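Local coordinates for peptidase M14 domain-containing protein (Shewanella amazonensis, PDB 2QVP) that is an uncharacterised putative zinc metallopeptidase of the M14 family, probably acting as a metallocarboxypeptidase, at residues Y28-S42 with G49-Q61. Residues are numbered along the deposited sequence; the frame is centred on the assembly and turned at random.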
loop_
_atom_site.group_PDB
_atom_site.type_symbol
_atom_site.label_atom_id
_atom_site.label_comp_id
_atom_site.label_asym_id
_atom_site.label_seq_id
_atom_site.Cartn_x
_atom_site.Cartn_y
_atom_site.Cartn_z
ATOM N N TYR A 28 8.984 -9.514 -9.733
ATOM C CA TYR A 28 9.278 -10.579 -8.782
ATOM C C TYR A 28 10.761 -10.887 -8.715
ATOM O O TYR A 28 11.246 -11.172 -7.651
ATOM C CB TYR A 28 8.499 -11.853 -9.090
ATOM C CG TYR A 28 7.022 -11.825 -8.761
ATOM C CD1 TYR A 28 6.585 -11.568 -7.464
ATOM C CD2 TYR A 28 6.070 -12.207 -9.709
ATOM C CE1 TYR A 28 5.237 -11.637 -7.136
ATOM C CE2 TYR A 28 4.725 -12.269 -9.395
ATOM C CZ TYR A 28 4.315 -11.982 -8.109
ATOM O OH TYR A 28 2.989 -12.053 -7.780
ATOM N N SER A 29 11.483 -10.799 -9.828
ATOM C CA SER A 29 12.949 -10.976 -9.791
ATOM C C SER A 29 13.657 -9.970 -8.882
ATOM O O SER A 29 14.471 -10.351 -8.016
ATOM C CB SER A 29 13.519 -10.847 -11.185
ATOM O OG SER A 29 13.116 -11.973 -11.931
ATOM N N LEU A 30 13.304 -8.692 -9.046
ATOM C CA LEU A 30 13.919 -7.634 -8.258
ATOM C C LEU A 30 13.455 -7.651 -6.796
ATOM O O LEU A 30 14.230 -7.306 -5.908
ATOM C CB LEU A 30 13.705 -6.259 -8.900
ATOM C CG LEU A 30 14.270 -6.114 -10.314
ATOM C CD1 LEU A 30 13.852 -4.761 -10.929
ATOM C CD2 LEU A 30 15.782 -6.337 -10.394
ATOM N N LEU A 31 12.224 -8.070 -6.568
ATOM C CA LEU A 31 11.677 -8.193 -5.243
ATOM C C LEU A 31 12.426 -9.304 -4.504
ATOM O O LEU A 31 12.685 -9.149 -3.323
ATOM C CB LEU A 31 10.185 -8.501 -5.299
ATOM C CG LEU A 31 9.441 -8.599 -3.947
ATOM C CD1 LEU A 31 9.468 -7.250 -3.171
ATOM C CD2 LEU A 31 8.055 -9.024 -4.165
ATOM N N ALA A 32 12.742 -10.414 -5.194
ATOM C CA ALA A 32 13.499 -11.514 -4.595
ATOM C C ALA A 32 14.902 -11.063 -4.172
ATOM O O ALA A 32 15.388 -11.483 -3.118
ATOM C CB ALA A 32 13.598 -12.727 -5.554
ATOM N N ILE A 33 15.551 -10.253 -5.011
ATOM C CA ILE A 33 16.861 -9.685 -4.725
ATOM C C ILE A 33 16.813 -8.892 -3.437
ATOM O O ILE A 33 17.683 -9.040 -2.591
ATOM C CB ILE A 33 17.377 -8.750 -5.872
ATOM C CG1 ILE A 33 17.748 -9.569 -7.130
ATOM C CG2 ILE A 33 18.588 -7.904 -5.388
ATOM C CD1 ILE A 33 17.900 -8.761 -8.434
ATOM N N GLU A 34 15.786 -8.058 -3.285
ATOM C CA GLU A 34 15.650 -7.261 -2.058
ATOM C C GLU A 34 15.311 -8.100 -0.832
ATOM O O GLU A 34 15.826 -7.802 0.243
ATOM C CB GLU A 34 14.622 -6.110 -2.216
ATOM C CG GLU A 34 15.025 -5.070 -3.226
ATOM C CD GLU A 34 16.438 -4.571 -3.002
ATOM O OE1 GLU A 34 16.855 -4.459 -1.827
ATOM O OE2 GLU A 34 17.133 -4.311 -4.001
ATOM N N THR A 35 14.468 -9.124 -0.997
ATOM C CA THR A 35 14.117 -10.034 0.102
ATOM C C THR A 35 15.391 -10.686 0.673
ATOM O O THR A 35 15.617 -10.771 1.874
ATOM C CB THR A 35 13.114 -11.117 -0.388
ATOM O OG1 THR A 35 11.914 -10.478 -0.837
ATOM C CG2 THR A 35 12.782 -12.124 0.703
ATOM N N GLU A 36 16.214 -11.129 -0.253
ATOM C CA GLU A 36 17.465 -11.777 0.009
ATOM C C GLU A 36 18.502 -10.807 0.626
ATOM O O GLU A 36 19.193 -11.153 1.601
ATOM C CB GLU A 36 17.908 -12.401 -1.333
ATOM C CG GLU A 36 19.060 -13.256 -1.253
ATOM C CD GLU A 36 19.430 -13.914 -2.578
ATOM O OE1 GLU A 36 18.569 -14.389 -3.361
ATOM O OE2 GLU A 36 20.639 -13.953 -2.808
ATOM N N ARG A 37 18.579 -9.590 0.097
ATOM C CA ARG A 37 19.545 -8.617 0.604
ATOM C C ARG A 37 19.300 -8.254 2.087
ATOM O O ARG A 37 20.220 -8.275 2.900
ATOM C CB ARG A 37 19.520 -7.338 -0.212
ATOM C CG ARG A 37 20.728 -6.442 0.091
ATOM C CD ARG A 37 20.764 -5.242 -0.815
ATOM N NE ARG A 37 19.572 -4.417 -0.593
ATOM C CZ ARG A 37 19.426 -3.526 0.387
ATOM N NH1 ARG A 37 20.404 -3.277 1.247
ATOM N NH2 ARG A 37 18.286 -2.855 0.476
ATOM N N LEU A 38 18.051 -7.945 2.390
ATOM C CA LEU A 38 17.616 -7.503 3.707
ATOM C C LEU A 38 17.285 -8.665 4.665
ATOM O O LEU A 38 16.921 -8.418 5.801
ATOM C CB LEU A 38 16.377 -6.593 3.497
ATOM C CG LEU A 38 16.589 -5.254 2.770
ATOM C CD1 LEU A 38 15.269 -4.603 2.401
ATOM C CD2 LEU A 38 17.454 -4.296 3.624
ATOM N N GLY A 39 17.348 -9.918 4.202
ATOM C CA GLY A 39 16.996 -11.081 5.047
ATOM C C GLY A 39 15.528 -11.188 5.440
ATOM O O GLY A 39 15.203 -11.767 6.485
ATOM N N LEU A 40 14.640 -10.670 4.591
ATOM C CA LEU A 40 13.209 -10.643 4.891
ATOM C C LEU A 40 12.642 -12.040 4.802
ATOM O O LEU A 40 13.067 -12.841 3.975
ATOM C CB LEU A 40 12.425 -9.761 3.922
ATOM C CG LEU A 40 12.887 -8.338 3.656
ATOM C CD1 LEU A 40 12.016 -7.708 2.588
ATOM C CD2 LEU A 40 12.858 -7.559 4.942
ATOM N N GLY A 41 11.713 -12.340 5.704
ATOM C CA GLY A 41 10.993 -13.594 5.664
ATOM C C GLY A 41 10.001 -13.361 4.548
ATOM O O GLY A 41 9.574 -12.228 4.341
ATOM N N SER A 42 9.714 -14.420 3.800
ATOM C CA SER A 42 8.787 -14.435 2.688
ATOM C C SER A 42 7.750 -15.504 2.998
ATOM O O SER A 42 8.110 -16.631 3.359
ATOM C CB SER A 42 9.543 -14.789 1.400
ATOM O OG SER A 42 8.751 -14.570 0.244
ATOM N N GLY A 49 -3.832 -16.375 -10.192
ATOM C CA GLY A 49 -3.404 -16.652 -11.572
ATOM C C GLY A 49 -2.003 -17.231 -11.656
ATOM O O GLY A 49 -1.227 -16.870 -12.556
ATOM N N HIS A 50 -1.678 -18.097 -10.686
ATOM C CA HIS A 50 -0.349 -18.739 -10.539
ATOM C C HIS A 50 0.800 -17.755 -10.248
ATOM O O HIS A 50 1.959 -18.062 -10.528
ATOM C CB HIS A 50 -0.044 -19.644 -11.752
ATOM C CG HIS A 50 -1.146 -20.612 -12.039
ATOM N ND1 HIS A 50 -1.369 -21.723 -11.257
ATOM C CD2 HIS A 50 -2.127 -20.598 -12.970
ATOM C CE1 HIS A 50 -2.424 -22.372 -11.716
ATOM N NE2 HIS A 50 -2.903 -21.707 -12.753
ATOM N N HIS A 51 0.455 -16.595 -9.681
ATOM C CA HIS A 51 1.400 -15.568 -9.246
ATOM C C HIS A 51 1.242 -15.492 -7.724
ATOM O O HIS A 51 0.118 -15.398 -7.226
ATOM C CB HIS A 51 1.117 -14.190 -9.853
ATOM C CG HIS A 51 1.280 -14.114 -11.337
ATOM N ND1 HIS A 51 2.506 -14.197 -11.952
ATOM C CD2 HIS A 51 0.378 -13.903 -12.325
ATOM C CE1 HIS A 51 2.354 -14.060 -13.259
ATOM N NE2 HIS A 51 1.072 -13.877 -13.511
ATOM N N PRO A 52 2.354 -15.525 -6.979
ATOM C CA PRO A 52 2.203 -15.538 -5.535
ATOM C C PRO A 52 1.820 -14.200 -4.939
ATOM O O PRO A 52 2.276 -13.167 -5.431
ATOM C CB PRO A 52 3.617 -15.922 -5.056
ATOM C CG PRO A 52 4.531 -15.357 -6.150
ATOM C CD PRO A 52 3.781 -15.547 -7.401
ATOM N N LEU A 53 0.947 -14.238 -3.931
ATOM C CA LEU A 53 0.649 -13.080 -3.096
ATOM C C LEU A 53 1.523 -13.211 -1.849
ATOM O O LEU A 53 1.231 -14.018 -0.954
ATOM C CB LEU A 53 -0.822 -12.981 -2.664
ATOM C CG LEU A 53 -1.872 -12.433 -3.611
ATOM C CD1 LEU A 53 -2.084 -13.403 -4.781
ATOM C CD2 LEU A 53 -3.208 -12.154 -2.809
ATOM N N TYR A 54 2.573 -12.389 -1.787
ATOM C CA TYR A 54 3.527 -12.405 -0.684
ATOM C C TYR A 54 3.248 -11.490 0.491
ATOM O O TYR A 54 2.708 -10.397 0.347
ATOM C CB TYR A 54 4.930 -11.961 -1.175
ATOM C CG TYR A 54 5.649 -12.928 -2.068
ATOM C CD1 TYR A 54 6.107 -14.156 -1.572
ATOM C CD2 TYR A 54 5.935 -12.607 -3.407
ATOM C CE1 TYR A 54 6.794 -15.052 -2.388
ATOM C CE2 TYR A 54 6.635 -13.487 -4.223
ATOM C CZ TYR A 54 7.039 -14.717 -3.712
ATOM O OH TYR A 54 7.716 -15.604 -4.505
ATOM N N LEU A 55 3.673 -11.950 1.657
ATOM C CA LEU A 55 3.788 -11.127 2.839
ATOM C C LEU A 55 5.275 -11.194 3.178
ATOM O O LEU A 55 5.785 -12.262 3.487
ATOM C CB LEU A 55 2.968 -11.649 4.010
ATOM C CG LEU A 55 3.124 -10.755 5.258
ATOM C CD1 LEU A 55 2.443 -9.370 5.017
ATOM C CD2 LEU A 55 2.586 -11.488 6.453
ATOM N N LEU A 56 5.976 -10.068 3.104
ATOM C CA LEU A 56 7.390 -10.030 3.414
ATOM C C LEU A 56 7.485 -9.424 4.799
ATOM O O LEU A 56 6.842 -8.407 5.052
ATOM C CB LEU A 56 8.156 -9.171 2.406
ATOM C CG LEU A 56 8.147 -9.542 0.923
ATOM C CD1 LEU A 56 9.094 -8.651 0.161
ATOM C CD2 LEU A 56 8.502 -10.994 0.688
ATOM N N GLN A 57 8.270 -10.020 5.692
ATOM C CA GLN A 57 8.422 -9.495 7.048
ATOM C C GLN A 57 9.892 -9.331 7.372
ATOM O O GLN A 57 10.709 -10.193 7.024
ATOM C CB GLN A 57 7.744 -10.426 8.063
ATOM C CG GLN A 57 6.243 -10.481 7.858
ATOM C CD GLN A 57 5.496 -11.162 8.967
ATOM O OE1 GLN A 57 5.662 -12.373 9.192
ATOM N NE2 GLN A 57 4.609 -10.402 9.645
ATOM N N SER A 58 10.234 -8.232 8.030
ATOM C CA SER A 58 11.604 -8.000 8.417
ATOM C C SER A 58 12.054 -9.086 9.420
ATOM O O SER A 58 11.216 -9.672 10.129
ATOM C CB SER A 58 11.790 -6.594 8.998
ATOM O OG SER A 58 10.929 -6.333 10.104
ATOM N N PRO A 59 13.364 -9.379 9.445
ATOM C CA PRO A 59 13.904 -10.399 10.342
ATOM C C PRO A 59 14.001 -9.992 11.812
ATOM O O PRO A 59 14.209 -8.815 12.120
ATOM C CB PRO A 59 15.317 -10.624 9.794
ATOM C CG PRO A 59 15.686 -9.352 9.167
ATOM C CD PRO A 59 14.424 -8.780 8.605
ATOM N N GLY A 60 13.860 -10.981 12.695
ATOM C CA GLY A 60 14.024 -10.803 14.141
ATOM C C GLY A 60 13.107 -9.784 14.770
ATOM O O GLY A 60 13.568 -8.891 15.481
ATOM N N GLN A 61 11.812 -9.923 14.496
ATOM C CA GLN A 61 10.808 -8.984 15.022
ATOM C C GLN A 61 10.657 -9.099 16.567
ATOM O O GLN A 61 10.392 -10.187 17.093
ATOM C CB GLN A 61 9.479 -9.126 14.264
ATOM C CG GLN A 61 9.608 -8.637 12.814
ATOM C CD GLN A 61 8.301 -8.604 12.077
ATOM O OE1 GLN A 61 7.333 -9.203 12.527
ATOM N NE2 GLN A 61 8.241 -7.862 10.955
#
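Tyr28 drops from helix 28-38 onto strand 51-57, where its OH donates to Pro52 O over 2.7 Å, somewhat tilted from the carbonyl plane. The phenol is located from three further directions: Pro52 CG makes an off-centre CH-pi contact 4.3 Å from the ring centroid, His51 ND1 lies at the ring edge, and Tyr28 CE1 comes 3.7 Å from Tyr54 CE2 with the two ring planes at 76°. Replacing Tyr28 by an alanine is likely to leave Pro52 O without this donor and open a gap beside Pro52 and Tyr54.

One and two turns on, Leu31 and Thr35 meet Leu56. Leu31 CD1 meets Leu56 CD1 tip to tip at 3.6 Å, brought there by a first torsion that sets CG opposite the backbone N (chi1 -177°). The Thr35 side chain crosses that of Leu56 at about a right angle, OG1 3.5 Å from Leu56 CD1, while its hydroxyl donates to Leu31 O; Leu40 CD1 lies 3.9 Å from Leu56 CD1.

Gly39, with positive phi, turns the chain out of the helix, and Gly41 then pairs with Gln57: Gly41 N to Gln57 O is 2.7 Å, and Gln57 N to Gly41 O completes the antiparallel hydrogen-bonded pair. Farther out, Leu89 of helix 80-91 packs on Leu31, while Leu56 pairs through its backbone with Val104. Segment 28-38 thus runs at 27° to strand 51-57, the inner strand of the edge hairpin 41-48/51-57 in the mixed central sheet, an alpha/beta architecture consistent with the M14 peptidase fold.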